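Local atomic coordinates of DUTPase (Staphylococcus phage 11, PDB entry 4GV8), a protein that catalyses the hydrolysis of dUTP to dUMP and pyrophosphate as a homotrimeric, jelly-roll phage dUTPase. Residues B[40-45]-B[91-96]. Residues are numbered along the deposited sequence; the frame is centred on the assembly and turned at random.
Sequences QEKAVI and NIKNDA. With MG (magnesium ion), chain H.
The carboxamide of Gln40 meets Lys93, Asp95 and Ala96. Gln40 NE2 donates to Ala96 O (2.7 Å, N-H...O 176°) and to Asp95 OD1 (3.0 Å); both acceptors lie in the amide plane, so the two bonds fix the group's rotation. Gln40 OE1 receives Lys93 NZ at 3.0 Å. A bend at chi2 (-52°) brings this amide back over 91-96. The extended Lys93 also forms a salt bridge, NZ to Asp95 OD1 (3.1 Å), from the carboxylate face opposite Gln40 NE2. Asp95 OD2 binds the magnesium ion at 2.5 Å, with OD1 longer at 2.7 Å. Asp95 of both other subunits joins this ion; Lys93 NZ also salt-bridges Asp95 of the second subunit, while Lys93 of the third donates to Asp95 OD2.

Behind this cluster, antiparallel strands 42-45 and 91-94 pair Ala43 with Ile92, Ile92 N reaching Ala43 O at 2.9 Å. Ile92 CG2 packs against Ile45 CG1 (3.8 Å). On the opposite face, a water links Asn91 OD1, Ile92 O and Lys42 NZ, which also donates to Ser68 O of the second subunit. Asn91 also touches the bound nucleotide analogue. Three Asp95 carboxylates around one ion would repel one another; magnesium and the Lys93 ammonium groups probably offset that charge where the subunits meet.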
ATOM      1  N   GLN B  40       9.513  11.018  10.931  1.00 42.78           N
ATOM      2  CA  GLN B  40       9.102   9.829  11.642  1.00 42.22           C
ATOM      3  C   GLN B  40       7.745   9.958  12.354  1.00 43.10           C
ATOM      4  O   GLN B  40       7.283   8.973  12.913  1.00 44.46           O
ATOM      5  CB  GLN B  40      10.225   9.329  12.553  1.00 43.08           C
ATOM      6  CG  GLN B  40      11.396   8.742  11.785  1.00 39.04           C
ATOM      7  CD  GLN B  40      10.916   7.685  10.802  1.00 43.46           C
ATOM      8  OE1 GLN B  40      10.483   6.616  11.206  1.00 41.10           O
ATOM      9  NE2 GLN B  40      10.985   7.988   9.501  1.00 40.02           N
ATOM     10  N   GLU B  41       7.116  11.139  12.288  1.00 41.40           N
ATOM     11  CA  GLU B  41       5.779  11.384  12.925  1.00 41.26           C
ATOM     12  C   GLU B  41       4.602  10.837  12.136  1.00 39.79           C
ATOM     13  O   GLU B  41       4.644  10.763  10.911  1.00 39.42           O
ATOM     14  CB  GLU B  41       5.559  12.885  13.219  1.00 40.79           C
ATOM     15  CG  GLU B  41       6.581  13.377  14.256  1.00 42.37           C
ATOM     16  CD  GLU B  41       6.335  14.777  14.756  1.00 44.75           C
ATOM     17  OE1 GLU B  41       5.659  15.540  14.054  1.00 46.13           O
ATOM     18  OE2 GLU B  41       6.895  15.139  15.828  1.00 47.03           O
ATOM     19  N   LYS B  42       3.564  10.454  12.876  1.00 41.09           N
ATOM     20  CA  LYS B  42       2.344   9.823  12.352  1.00 44.49           C
ATOM     21  C   LYS B  42       1.134  10.673  12.798  1.00 44.04           C
ATOM     22  O   LYS B  42       1.133  11.248  13.855  1.00 41.97           O
ATOM     23  CB  LYS B  42       2.198   8.387  12.885  1.00 42.90           C
ATOM     24  CG  LYS B  42       3.265   7.427  12.350  1.00 39.41           C
ATOM     25  CD  LYS B  42       3.292   6.115  13.085  1.00 38.38           C
ATOM     26  CE  LYS B  42       1.918   5.438  13.059  1.00 41.33           C
ATOM     27  NZ  LYS B  42       1.566   4.892  11.707  1.00 38.01           N
ATOM     28  N   ALA B  43       0.145  10.769  11.926  1.00 45.83           N
ATOM     29  CA  ALA B  43      -1.115  11.426  12.210  1.00 43.00           C
ATOM     30  C   ALA B  43      -2.214  10.813  11.326  1.00 45.57           C
ATOM     31  O   ALA B  43      -1.946  10.123  10.290  1.00 44.63           O
ATOM     32  CB  ALA B  43      -1.003  12.925  11.899  1.00 42.24           C
ATOM     33  N   VAL B  44      -3.455  11.073  11.737  1.00 47.09           N
ATOM     34  CA  VAL B  44      -4.673  10.856  10.916  1.00 47.47           C
ATOM     35  C   VAL B  44      -5.170  12.264  10.640  1.00 46.90           C
ATOM     36  O   VAL B  44      -5.532  13.008  11.556  1.00 46.25           O
ATOM     37  CB  VAL B  44      -5.776   9.992  11.618  1.00 48.28           C
ATOM     38  CG1 VAL B  44      -7.018   9.817  10.731  1.00 41.69           C
ATOM     39  CG2 VAL B  44      -5.196   8.639  12.084  1.00 43.30           C
ATOM     40  N   ILE B  45      -5.095  12.625   9.367  1.00 45.16           N
ATOM     41  CA  ILE B  45      -5.501  13.897   8.875  1.00 48.41           C
ATOM     42  C   ILE B  45      -6.990  13.814   8.539  1.00 50.31           C
ATOM     43  O   ILE B  45      -7.464  12.923   7.785  1.00 46.20           O
ATOM     44  CB  ILE B  45      -4.704  14.343   7.611  1.00 43.96           C
ATOM     45  CG1 ILE B  45      -3.188  14.242   7.833  1.00 44.38           C
ATOM     46  CG2 ILE B  45      -5.135  15.755   7.178  1.00 43.37           C
ATOM     47  CD1 ILE B  45      -2.613  14.971   9.054  1.00 43.70           C
ATOM     48  N   ASN B  91      -4.474   8.357   6.874  1.00 39.59           N
ATOM     49  CA  ASN B  91      -3.494   7.672   7.704  1.00 40.94           C
ATOM     50  C   ASN B  91      -2.080   7.886   7.133  1.00 38.32           C
ATOM     51  O   ASN B  91      -1.685   7.199   6.187  1.00 40.82           O
ATOM     52  CB  ASN B  91      -3.876   6.182   7.693  1.00 45.74           C
ATOM     53  CG  ASN B  91      -3.183   5.341   8.764  1.00 44.17           C
ATOM     54  OD1 ASN B  91      -2.299   5.802   9.499  1.00 44.31           O
ATOM     55  ND2 ASN B  91      -3.595   4.064   8.845  1.00 45.96           N
ATOM     56  N   ILE B  92      -1.332   8.817   7.741  1.00 38.18           N
ATOM     57  CA  ILE B  92      -0.070   9.403   7.208  1.00 38.59           C
ATOM     58  C   ILE B  92       1.091   9.251   8.183  1.00 37.67           C
ATOM     59  O   ILE B  92       0.873   9.139   9.381  1.00 42.16           O
ATOM     60  CB  ILE B  92      -0.299  10.859   6.749  1.00 43.16           C
ATOM     61  CG1 ILE B  92       0.597  11.218   5.574  1.00 43.58           C
ATOM     62  CG2 ILE B  92      -0.202  11.903   7.874  1.00 41.73           C
ATOM     63  CD1 ILE B  92       0.067  12.427   4.848  1.00 39.88           C
ATOM     64  N   LYS B  93       2.306   9.109   7.629  1.00 37.39           N
ATOM     65  CA  LYS B  93       3.575   9.132   8.323  1.00 36.31           C
ATOM     66  C   LYS B  93       4.536  10.009   7.491  1.00 37.81           C
ATOM     67  O   LYS B  93       4.548   9.943   6.247  1.00 37.30           O
ATOM     68  CB  LYS B  93       4.173   7.726   8.436  1.00 36.61           C
ATOM     69  CG  LYS B  93       5.561   7.736   9.059  1.00 35.16           C
ATOM     70  CD  LYS B  93       6.049   6.353   9.384  1.00 36.84           C
ATOM     71  CE  LYS B  93       7.412   6.401  10.054  1.00 37.71           C
ATOM     72  NZ  LYS B  93       8.127   5.098  10.174  1.00 34.46           N
ATOM     73  N   ASN B  94       5.342  10.822   8.157  1.00 40.18           N
ATOM     74  CA  ASN B  94       6.521  11.388   7.517  1.00 39.74           C
ATOM     75  C   ASN B  94       7.622  10.374   7.723  1.00 42.63           C
ATOM     76  O   ASN B  94       8.129  10.239   8.859  1.00 43.30           O
ATOM     77  CB  ASN B  94       6.850  12.746   8.138  1.00 40.54           C
ATOM     78  CG  ASN B  94       8.045  13.423   7.490  1.00 38.83           C
ATOM     79  OD1 ASN B  94       8.734  12.794   6.712  1.00 36.91           O
ATOM     80  ND2 ASN B  94       8.354  14.694   7.909  1.00 36.71           N
ATOM     81  N   ASP B  95       7.963   9.623   6.659  1.00 38.62           N
ATOM     82  CA  ASP B  95       8.997   8.574   6.764  1.00 39.51           C
ATOM     83  C   ASP B  95      10.462   9.058   6.489  1.00 40.30           C
ATOM     84  O   ASP B  95      11.397   8.231   6.338  1.00 37.38           O
ATOM     85  CB  ASP B  95       8.674   7.342   5.902  1.00 37.29           C
ATOM     86  CG  ASP B  95       9.369   6.131   6.423  1.00 41.68           C
ATOM     87  OD1 ASP B  95       9.604   6.110   7.661  1.00 42.34           O
ATOM     88  OD2 ASP B  95       9.714   5.225   5.665  1.00 37.77           O
ATOM     89  N   ALA B  96      10.669  10.382   6.451  1.00 41.16           N
ATOM     90  CA  ALA B  96      12.046  10.928   6.460  1.00 42.23           C
ATOM     91  C   ALA B  96      12.716  10.564   7.776  1.00 42.69           C
ATOM     92  O   ALA B  96      12.047  10.384   8.821  1.00 41.51           O
ATOM     93  CB  ALA B  96      12.095  12.444   6.225  1.00 39.34           C
TER
HETATM   94 MG    MG H 203      11.018   3.868   7.246  1.00 25.77          MG
HETATM   95  O   HOH W   1      11.314   4.352   9.679  1.00 38.07           O
HETATM   96  O   HOH W   2      -0.028   6.901  10.817  1.00 50.51           O
HETATM   97  O   HOH W   3      12.427   5.838   7.247  1.00 37.68           O
HETATM   98  O   HOH W   4      13.318   2.798   7.589  1.00 37.03           O